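Local coordinates for transcriptional regulator (Pyrococcus horikoshii, PDB 1UDD), which is a TenA homologue, an all-helical protein of the TENA/THI-4/PQQC family, at residues H23-Q28 with K40-Q45; M114-A119 with R194-T199; D149-N154 with I158-G163. All coordinates share one frame; numbering follows the deposited sequence.

Interaction 1: H23-Q28 with K40-Q45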
loop_
_atom_site.group_PDB
_atom_site.type_symbol
_atom_site.label_atom_id
_atom_site.label_comp_id
_atom_site.label_asym_id
_atom_site.label_seq_id
_atom_site.Cartn_x
_atom_site.Cartn_y
_atom_site.Cartn_z
ATOM N N HIS A 23 2.386 35.511 -4.759
ATOM C CA HIS A 23 3.776 35.095 -4.890
ATOM C C HIS A 23 4.378 35.680 -6.170
ATOM O O HIS A 23 3.769 35.631 -7.239
ATOM C CB HIS A 23 3.879 33.566 -4.910
ATOM C CG HIS A 23 5.258 33.056 -4.642
ATOM N ND1 HIS A 23 6.240 33.015 -5.606
ATOM C CD2 HIS A 23 5.836 32.616 -3.498
ATOM C CE1 HIS A 23 7.364 32.576 -5.070
ATOM N NE2 HIS A 23 7.144 32.325 -3.792
ATOM N N PRO A 24 5.582 36.254 -6.068
ATOM C CA PRO A 24 6.288 36.859 -7.201
ATOM C C PRO A 24 6.273 35.993 -8.452
ATOM O O PRO A 24 5.927 36.463 -9.536
ATOM C CB PRO A 24 7.695 37.054 -6.654
ATOM C CG PRO A 24 7.427 37.374 -5.234
ATOM C CD PRO A 24 6.375 36.374 -4.837
ATOM N N PHE A 25 6.636 34.724 -8.300
ATOM C CA PHE A 25 6.657 33.817 -9.441
ATOM C C PHE A 25 5.290 33.767 -10.113
ATOM O O PHE A 25 5.184 33.879 -11.339
ATOM C CB PHE A 25 7.058 32.414 -9.008
ATOM C CG PHE A 25 7.460 31.528 -10.150
ATOM C CD1 PHE A 25 8.803 31.326 -10.445
ATOM C CD2 PHE A 25 6.500 30.916 -10.945
ATOM C CE1 PHE A 25 9.179 30.529 -11.513
ATOM C CE2 PHE A 25 6.869 30.117 -12.018
ATOM C CZ PHE A 25 8.211 29.923 -12.300
ATOM N N VAL A 26 4.247 33.598 -9.308
ATOM C CA VAL A 26 2.893 33.538 -9.833
ATOM C C VAL A 26 2.509 34.874 -10.474
ATOM O O VAL A 26 2.083 34.922 -11.634
ATOM C CB VAL A 26 1.859 33.211 -8.720
ATOM C CG1 VAL A 26 0.458 33.409 -9.250
ATOM C CG2 VAL A 26 2.034 31.767 -8.241
ATOM N N VAL A 27 2.658 35.955 -9.712
ATOM C CA VAL A 27 2.311 37.278 -10.211
ATOM C C VAL A 27 3.068 37.603 -11.491
ATOM O O VAL A 27 2.486 38.091 -12.461
ATOM C CB VAL A 27 2.606 38.370 -9.169
ATOM C CG1 VAL A 27 2.277 39.736 -9.748
ATOM C CG2 VAL A 27 1.789 38.129 -7.916
ATOM N N GLN A 28 4.361 37.316 -11.509
ATOM C CA GLN A 28 5.157 37.619 -12.694
ATOM C C GLN A 28 4.856 36.724 -13.885
ATOM O O GLN A 28 4.965 37.161 -15.038
ATOM C CB GLN A 28 6.644 37.560 -12.360
ATOM C CG GLN A 28 7.113 38.765 -11.580
ATOM C CD GLN A 28 8.588 38.717 -11.278
ATOM O OE1 GLN A 28 9.390 38.288 -12.108
ATOM N NE2 GLN A 28 8.959 39.171 -10.091
ATOM N N LYS A 40 11.394 28.034 -17.280
ATOM C CA LYS A 40 11.964 26.762 -17.701
ATOM C C LYS A 40 12.338 25.906 -16.496
ATOM O O LYS A 40 12.128 24.701 -16.517
ATOM C CB LYS A 40 13.185 26.979 -18.598
ATOM C CG LYS A 40 12.844 27.590 -19.942
ATOM C CD LYS A 40 14.095 27.773 -20.780
ATOM C CE LYS A 40 13.827 28.589 -22.029
ATOM N NZ LYS A 40 15.068 28.716 -22.853
ATOM N N PHE A 41 12.892 26.517 -15.452
ATOM C CA PHE A 41 13.258 25.750 -14.260
ATOM C C PHE A 41 12.001 25.119 -13.651
ATOM O O PHE A 41 12.018 23.967 -13.203
ATOM C CB PHE A 41 13.911 26.646 -13.213
ATOM C CG PHE A 41 14.349 25.906 -11.993
ATOM C CD1 PHE A 41 15.575 25.241 -11.968
ATOM C CD2 PHE A 41 13.524 25.833 -10.878
ATOM C CE1 PHE A 41 15.972 24.509 -10.842
ATOM C CE2 PHE A 41 13.905 25.106 -9.754
ATOM C CZ PHE A 41 15.135 24.440 -9.733
ATOM N N TYR A 42 10.925 25.902 -13.632
ATOM C CA TYR A 42 9.640 25.462 -13.111
ATOM C C TYR A 42 9.073 24.334 -13.972
ATOM O O TYR A 42 8.753 23.256 -13.456
ATOM C CB TYR A 42 8.663 26.654 -13.070
ATOM C CG TYR A 42 7.200 26.282 -12.937
ATOM C CD1 TYR A 42 6.702 25.687 -11.771
ATOM C CD2 TYR A 42 6.319 26.503 -13.991
ATOM C CE1 TYR A 42 5.356 25.320 -11.668
ATOM C CE2 TYR A 42 4.980 26.140 -13.902
ATOM C CZ TYR A 42 4.507 25.548 -12.740
ATOM O OH TYR A 42 3.193 25.159 -12.682
ATOM N N VAL A 43 8.953 24.570 -15.279
ATOM C CA VAL A 43 8.419 23.541 -16.165
ATOM C C VAL A 43 9.199 22.244 -15.972
ATOM O O VAL A 43 8.613 21.165 -15.854
ATOM C CB VAL A 43 8.477 23.970 -17.656
ATOM C CG1 VAL A 43 8.099 22.790 -18.558
ATOM C CG2 VAL A 43 7.512 25.127 -17.905
ATOM N N LEU A 44 10.521 22.356 -15.923
ATOM C CA LEU A 44 11.377 21.189 -15.729
ATOM C C LEU A 44 10.981 20.413 -14.472
ATOM O O LEU A 44 10.860 19.186 -14.504
ATOM C CB LEU A 44 12.844 21.619 -15.634
ATOM C CG LEU A 44 13.735 21.357 -16.856
ATOM C CD1 LEU A 44 13.041 21.815 -18.122
ATOM C CD2 LEU A 44 15.072 22.082 -16.679
ATOM N N GLN A 45 10.779 21.130 -13.369
ATOM C CA GLN A 45 10.394 20.505 -12.113
ATOM C C GLN A 45 8.992 19.881 -12.204
ATOM O O GLN A 45 8.612 19.086 -11.342
ATOM C CB GLN A 45 10.416 21.534 -10.981
ATOM C CG GLN A 45 11.792 22.046 -10.579
ATOM C CD GLN A 45 12.644 20.989 -9.897
ATOM O OE1 GLN A 45 12.241 20.395 -8.893
ATOM N NE2 GLN A 45 13.839 20.755 -10.438
#
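Two aromatic residues carry this contact: F25, in the first turn of helix 24-31, and Y42, near the start of the long helix 36-63. Their rings form an offset edge-to-face pair in which the rim of F25 is directed at the face of Y42. The centroids lie 5.5 Å apart and the planes meet at 60°, some way short of a true T. Because the pair is offset, the far end of the F25 ring also reaches the root of the tyrosine, with F25 CZ 3.4 Å from Y42 CB. F25 CE2 lies beside it, 4.0 Å from Y42 CG. Both residues set CG anti to the backbone N, which sends each ring out across the gap; the CA atoms of F25 and Y42, the nearest across the two segments, are 9.6 Å apart.

Two polar interactions accompany the pair. H23 is the N-cap of helix 24-31: its ND1 accepts from F25 N at 3.2 Å, with the donor tilted 20° out of the imidazole plane. The cap thus ties up the backbone N-H of the very residue that supplies the edge, while H23 NE2 is hydrogen-bonded to E209. The Y42 hydroxyl is paired with that of Y140, which gives the phenol a polar partner inside a buried region.

Around the pair, helix 190-213 packs alongside, L205 meeting H23 and W208 meeting both V26 and the Y42 ring; helix 82-93 lies against V43, and the loop residue L34 against F25.

Interaction 2: M114-A119 with R194-T199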
loop_
_atom_site.group_PDB
_atom_site.type_symbol
_atom_site.label_atom_id
_atom_site.label_comp_id
_atom_site.label_asym_id
_atom_site.label_seq_id
_atom_site.Cartn_x
_atom_site.Cartn_y
_atom_site.Cartn_z
ATOM N N MET A 114 5.303 15.470 -3.635
ATOM C CA MET A 114 4.776 14.280 -4.270
ATOM C C MET A 114 4.630 13.134 -3.248
ATOM O O MET A 114 3.667 12.368 -3.303
ATOM C CB MET A 114 5.678 13.865 -5.429
ATOM C CG MET A 114 5.659 14.876 -6.568
ATOM S SD MET A 114 3.949 15.376 -7.050
ATOM C CE MET A 114 3.832 16.925 -6.258
ATOM N N ASP A 115 5.579 13.028 -2.318
ATOM C CA ASP A 115 5.541 11.976 -1.297
ATOM C C ASP A 115 4.376 12.171 -0.341
ATOM O O ASP A 115 3.772 11.211 0.107
ATOM C CB ASP A 115 6.872 11.922 -0.530
ATOM C CG ASP A 115 7.988 11.336 -1.369
ATOM O OD1 ASP A 115 7.691 10.805 -2.466
ATOM O OD2 ASP A 115 9.154 11.396 -0.938
ATOM N N PHE A 116 4.072 13.425 -0.029
ATOM C CA PHE A 116 2.944 13.746 0.829
ATOM C C PHE A 116 1.668 13.252 0.131
ATOM O O PHE A 116 0.792 12.643 0.760
ATOM C CB PHE A 116 2.872 15.263 1.068
ATOM C CG PHE A 116 1.465 15.780 1.302
ATOM C CD1 PHE A 116 0.817 15.552 2.508
ATOM C CD2 PHE A 116 0.788 16.474 0.294
ATOM C CE1 PHE A 116 -0.492 16.007 2.720
ATOM C CE2 PHE A 116 -0.517 16.931 0.491
ATOM C CZ PHE A 116 -1.158 16.697 1.711
ATOM N N MET A 117 1.566 13.495 -1.170
ATOM C CA MET A 117 0.384 13.034 -1.920
ATOM C C MET A 117 0.256 11.503 -1.856
ATOM O O MET A 117 -0.801 10.973 -1.521
ATOM C CB MET A 117 0.467 13.426 -3.406
ATOM C CG MET A 117 0.710 14.922 -3.688
ATOM S SD MET A 117 0.389 15.376 -5.404
ATOM C CE MET A 117 0.961 13.984 -6.240
ATOM N N LEU A 118 1.337 10.804 -2.196
ATOM C CA LEU A 118 1.315 9.352 -2.207
ATOM C C LEU A 118 1.077 8.794 -0.808
ATOM O O LEU A 118 0.260 7.905 -0.616
ATOM C CB LEU A 118 2.633 8.807 -2.770
ATOM C CG LEU A 118 2.647 7.287 -2.988
ATOM C CD1 LEU A 118 1.525 6.889 -3.935
ATOM C CD2 LEU A 118 3.978 6.867 -3.563
ATOM N N ALA A 119 1.801 9.315 0.169
ATOM C CA ALA A 119 1.634 8.854 1.544
ATOM C C ALA A 119 0.195 9.044 2.043
ATOM O O ALA A 119 -0.353 8.185 2.755
ATOM C CB ALA A 119 2.610 9.587 2.464
ATOM N N ARG A 194 -8.901 19.039 7.125
ATOM C CA ARG A 194 -8.345 20.368 7.272
ATOM C C ARG A 194 -6.819 20.344 7.267
ATOM O O ARG A 194 -6.192 21.077 6.493
ATOM C CB ARG A 194 -8.871 21.041 8.558
ATOM C CG ARG A 194 -8.261 22.409 8.818
ATOM C CD ARG A 194 -8.824 23.105 10.068
ATOM N NE ARG A 194 -8.870 22.257 11.262
ATOM C CZ ARG A 194 -7.870 21.489 11.703
ATOM N NH1 ARG A 194 -6.715 21.433 11.052
ATOM N NH2 ARG A 194 -8.024 20.777 12.814
ATOM N N ARG A 195 -6.223 19.501 8.109
ATOM C CA ARG A 195 -4.759 19.402 8.178
ATOM C C ARG A 195 -4.171 18.948 6.833
ATOM O O ARG A 195 -3.139 19.450 6.390
ATOM C CB ARG A 195 -4.339 18.413 9.272
ATOM C CG ARG A 195 -5.042 18.615 10.610
ATOM C CD ARG A 195 -4.360 17.841 11.751
ATOM N NE ARG A 195 -5.280 16.897 12.389
ATOM C CZ ARG A 195 -5.351 15.601 12.093
ATOM N NH1 ARG A 195 -4.546 15.073 11.174
ATOM N NH2 ARG A 195 -6.247 14.832 12.697
ATOM N N ILE A 196 -4.828 17.994 6.182
ATOM C CA ILE A 196 -4.337 17.517 4.890
ATOM C C ILE A 196 -4.361 18.643 3.862
ATOM O O ILE A 196 -3.379 18.862 3.141
ATOM C CB ILE A 196 -5.188 16.367 4.336
ATOM C CG1 ILE A 196 -4.977 15.099 5.167
ATOM C CG2 ILE A 196 -4.777 16.081 2.895
ATOM C CD1 ILE A 196 -6.029 14.027 4.922
ATOM N N PHE A 197 -5.486 19.354 3.800
ATOM C CA PHE A 197 -5.653 20.448 2.850
ATOM C C PHE A 197 -4.668 21.584 3.144
ATOM O O PHE A 197 -4.123 22.192 2.227
ATOM C CB PHE A 197 -7.081 21.005 2.917
ATOM C CG PHE A 197 -7.451 21.889 1.742
ATOM C CD1 PHE A 197 -7.985 21.334 0.577
ATOM C CD2 PHE A 197 -7.267 23.273 1.805
ATOM C CE1 PHE A 197 -8.337 22.152 -0.523
ATOM C CE2 PHE A 197 -7.609 24.096 0.729
ATOM C CZ PHE A 197 -8.149 23.531 -0.443
ATOM N N ILE A 198 -4.454 21.890 4.421
ATOM C CA ILE A 198 -3.528 22.963 4.758
ATOM C C ILE A 198 -2.089 22.573 4.416
ATOM O O ILE A 198 -1.285 23.404 3.975
ATOM C CB ILE A 198 -3.633 23.347 6.252
ATOM C CG1 ILE A 198 -4.878 24.214 6.461
ATOM C CG2 ILE A 198 -2.384 24.120 6.690
ATOM C CD1 ILE A 198 -5.149 24.593 7.924
ATOM N N THR A 199 -1.766 21.302 4.610
ATOM C CA THR A 199 -0.424 20.811 4.275
ATOM C C THR A 199 -0.213 20.952 2.771
ATOM O O THR A 199 0.827 21.435 2.317
ATOM C CB THR A 199 -0.266 19.316 4.650
ATOM O OG1 THR A 199 -0.368 19.174 6.072
ATOM C CG2 THR A 199 1.078 18.763 4.161
#
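The carbonyl oxygen R195 O is gripped twice by T199, one helical turn further on. T199 N supplies the usual helical bond, and T199 OG1 donates a second at 2.8 Å. The two donors reach the oxygen from opposite faces of the carbonyl plane, the hydroxyl tilted 33° from it. With OG1 set beside its own backbone N (chi1 -65°) and turned back onto the helix, the same rotation leaves CG2 anti to the backbone N, where it meets F116.

That methyl sits over one face of the F116 ring in a CH-pi contact, 3.8 Å from the ring centroid to T199 CG2 and 24° off the normal. It is displaced toward the rim, and its closest ring atom is F116 CE1 at 3.5 Å. A single residue therefore spends its hydroxyl within its own helix and its methyl on the neighbouring one.

Helices 108-123 and 190-213 meet here as two members of the all-helical bundle of the TenA family, and within these two segments every contact runs through F116. Its ring also comes close to F203, further along helix 190-213, while A132 of helix 126-146 touches both F116 and I196. A second subunit also reaches this segment: D115 of that chain packs on F116, and F116 of that chain on D115, so the segment belongs to a subunit interface as well as to the bundle.

Beyond the methyl, the tip of the phenylalanine reaches I196. F116 CZ lies 3.4 Å from I196 O, an approach oblique to the ring, and 3.9 Å from I196 CG2, the branch of the isoleucine that stands anti to its backbone N.

Interaction 3: D149-N154 with I158-G163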
loop_
_atom_site.group_PDB
_atom_site.type_symbol
_atom_site.label_atom_id
_atom_site.label_comp_id
_atom_site.label_asym_id
_atom_site.label_seq_id
_atom_site.Cartn_x
_atom_site.Cartn_y
_atom_site.Cartn_z
ATOM N N ASP A 149 -7.322 38.964 -15.743
ATOM C CA ASP A 149 -7.077 40.183 -16.510
ATOM C C ASP A 149 -5.632 40.298 -16.990
ATOM O O ASP A 149 -5.389 40.568 -18.168
ATOM C CB ASP A 149 -7.471 41.411 -15.674
ATOM C CG ASP A 149 -6.889 41.378 -14.260
ATOM O OD1 ASP A 149 -7.007 40.337 -13.569
ATOM O OD2 ASP A 149 -6.322 42.407 -13.833
ATOM N N LYS A 150 -4.681 40.090 -16.081
ATOM C CA LYS A 150 -3.262 40.158 -16.419
ATOM C C LYS A 150 -2.929 39.158 -17.521
ATOM O O LYS A 150 -2.077 39.412 -18.379
ATOM C CB LYS A 150 -2.384 39.811 -15.217
ATOM C CG LYS A 150 -2.448 40.741 -14.028
ATOM C CD LYS A 150 -1.340 40.352 -13.042
ATOM C CE LYS A 150 -1.358 41.218 -11.798
ATOM N NZ LYS A 150 -2.643 41.057 -11.054
ATOM N N LEU A 151 -3.594 38.011 -17.485
ATOM C CA LEU A 151 -3.332 36.976 -18.467
ATOM C C LEU A 151 -3.779 37.418 -19.849
ATOM O O LEU A 151 -2.997 37.374 -20.796
ATOM C CB LEU A 151 -4.045 35.679 -18.074
ATOM C CG LEU A 151 -3.482 34.377 -18.652
ATOM C CD1 LEU A 151 -4.302 33.225 -18.140
ATOM C CD2 LEU A 151 -3.509 34.396 -20.166
ATOM N N ARG A 152 -5.033 37.851 -19.959
ATOM C CA ARG A 152 -5.578 38.285 -21.241
ATOM C C ARG A 152 -4.784 39.457 -21.810
ATOM O O ARG A 152 -5.047 39.922 -22.918
ATOM C CB ARG A 152 -7.060 38.679 -21.102
ATOM C CG ARG A 152 -7.325 40.019 -20.415
ATOM C CD ARG A 152 -8.698 40.591 -20.816
ATOM N NE ARG A 152 -9.713 40.512 -19.763
ATOM C CZ ARG A 152 -10.166 39.382 -19.228
ATOM N NH1 ARG A 152 -9.702 38.207 -19.635
ATOM N NH2 ARG A 152 -11.095 39.425 -18.288
ATOM N N ASP A 153 -3.792 39.914 -21.059
ATOM C CA ASP A 153 -2.982 41.036 -21.492
ATOM C C ASP A 153 -1.483 40.730 -21.425
ATOM O O ASP A 153 -0.656 41.622 -21.602
ATOM C CB ASP A 153 -3.321 42.245 -20.623
ATOM C CG ASP A 153 -3.002 43.547 -21.296
ATOM O OD1 ASP A 153 -1.805 43.877 -21.416
ATOM O OD2 ASP A 153 -3.952 44.238 -21.716
ATOM N N ASN A 154 -1.141 39.467 -21.178
ATOM C CA ASN A 154 0.256 39.045 -21.079
ATOM C C ASN A 154 0.960 39.092 -22.442
ATOM O O ASN A 154 0.482 38.520 -23.425
ATOM C CB ASN A 154 0.329 37.625 -20.513
ATOM C CG ASN A 154 1.748 37.213 -20.123
ATOM O OD1 ASN A 154 2.697 37.406 -20.884
ATOM N ND2 ASN A 154 1.891 36.629 -18.932
ATOM N N ILE A 158 3.720 32.082 -24.833
ATOM C CA ILE A 158 3.849 30.807 -24.139
ATOM C C ILE A 158 3.153 30.873 -22.781
ATOM O O ILE A 158 2.443 29.943 -22.396
ATOM C CB ILE A 158 5.333 30.411 -23.947
ATOM C CG1 ILE A 158 5.944 30.036 -25.301
ATOM C CG2 ILE A 158 5.446 29.226 -22.989
ATOM C CD1 ILE A 158 7.372 29.565 -25.212
ATOM N N TYR A 159 3.357 31.973 -22.062
ATOM C CA TYR A 159 2.720 32.145 -20.769
ATOM C C TYR A 159 1.205 32.190 -20.943
ATOM O O TYR A 159 0.465 31.647 -20.124
ATOM C CB TYR A 159 3.184 33.438 -20.101
ATOM C CG TYR A 159 4.626 33.445 -19.684
ATOM C CD1 TYR A 159 5.416 32.304 -19.798
ATOM C CD2 TYR A 159 5.212 34.601 -19.174
ATOM C CE1 TYR A 159 6.757 32.317 -19.418
ATOM C CE2 TYR A 159 6.548 34.625 -18.791
ATOM C CZ TYR A 159 7.316 33.485 -18.918
ATOM O OH TYR A 159 8.652 33.521 -18.581
ATOM N N ARG A 160 0.737 32.835 -22.009
ATOM C CA ARG A 160 -0.701 32.928 -22.240
ATOM C C ARG A 160 -1.304 31.565 -22.509
ATOM O O ARG A 160 -2.344 31.225 -21.953
ATOM C CB ARG A 160 -1.027 33.851 -23.416
ATOM C CG ARG A 160 -0.779 35.328 -23.168
ATOM C CD ARG A 160 -1.611 36.169 -24.130
ATOM N NE ARG A 160 -1.369 35.812 -25.524
ATOM C CZ ARG A 160 -0.313 36.207 -26.226
ATOM N NH1 ARG A 160 0.607 36.984 -25.671
ATOM N NH2 ARG A 160 -0.175 35.817 -27.484
ATOM N N GLU A 161 -0.663 30.789 -23.373
ATOM C CA GLU A 161 -1.167 29.465 -23.690
ATOM C C GLU A 161 -1.224 28.683 -22.379
ATOM O O GLU A 161 -2.254 28.115 -22.019
ATOM C CB GLU A 161 -0.228 28.758 -24.674
ATOM C CG GLU A 161 0.169 29.590 -25.889
ATOM C CD GLU A 161 1.027 28.809 -26.879
ATOM O OE1 GLU A 161 0.468 27.983 -27.634
ATOM O OE2 GLU A 161 2.263 29.015 -26.894
ATOM N N TRP A 162 -0.102 28.680 -21.668
ATOM C CA TRP A 162 0.015 27.983 -20.393
ATOM C C TRP A 162 -1.122 28.326 -19.433
ATOM O O TRP A 162 -1.769 27.440 -18.879
ATOM C CB TRP A 162 1.353 28.330 -19.731
ATOM C CG TRP A 162 1.553 27.636 -18.428
ATOM C CD1 TRP A 162 2.041 26.375 -18.234
ATOM C CD2 TRP A 162 1.215 28.142 -17.134
ATOM N NE1 TRP A 162 2.029 26.063 -16.896
ATOM C CE2 TRP A 162 1.525 27.130 -16.196
ATOM C CE3 TRP A 162 0.676 29.354 -16.673
ATOM C CZ2 TRP A 162 1.315 27.292 -14.815
ATOM C CZ3 TRP A 162 0.468 29.515 -15.300
ATOM C CH2 TRP A 162 0.789 28.484 -14.388
ATOM N N GLY A 163 -1.371 29.618 -19.254
ATOM C CA GLY A 163 -2.406 30.048 -18.335
ATOM C C GLY A 163 -3.844 29.748 -18.706
ATOM O O GLY A 163 -4.628 29.324 -17.852
#
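N154 stands across the beginning of the Y159 side chain, its amide plane almost perpendicular to the phenol ring, at 84°. The amide nitrogen comes in at the ring's edge, in the ring plane, and N154 ND2 is 3.6 Å from Y159 CB. The CB of Y159 heads for the turn, but the ring then leads away from it, and its hydroxyl is hydrogen-bonded to L34 O. The N154 amide has its own partners: OD1 accepts from I156 N, and ND2 gives a weak bond to Y30 O.

R160 meets the same asparagine mainly at its backbone carbonyl. Its chain bends at chi3 (-55°) and brings the guanidinium round edge-on, so that R160 NH1 donates to N154 O at 2.7 Å. The N-H...O angle is 153°, and the oxygen lies close to the guanidinium plane. The aliphatic part of the arginine also packs on N154, with R160 CG 3.7 Å from N154 CB.

L151 reaches in with both methyls, which rest on backbone positions about one turn apart in the facing helix. L151 CD2 rests 3.8 Å from R160 CA, while L151 CD1 lies 3.6 Å from G163 C. G163 has no side chain, and the methyl can therefore lie directly against the helix backbone.

The type I beta turn from L151 to N154, closed by the bond from N154 N to L151 O, carries the chain out of helix 148-151. Leucine, asparagine, tyrosine and arginine contacts hold two short helices together across this tight connection, a local element of the all-helical TenA fold.

In the fold
Read from the N terminus, interaction 1 closes first: a short loop that returns from helix 24-31 to the beginning of helix 36-63. The chain then runs on to helix 108-123, where interaction 2 opens; its partner in helix 190-213 arrives 75 residues later. Within that wide loop falls interaction 3, a tight local closure between helices 148-151 and 157-164. Interactions 1 and 3 lie on the same side of the chain's centre and touch, with Y42 OH 3.6 Å from W162 CZ2. Interaction 2 sits across the centre from interaction 3, their centres about 29 Å apart, and ties the last helix to the region facing the second subunit.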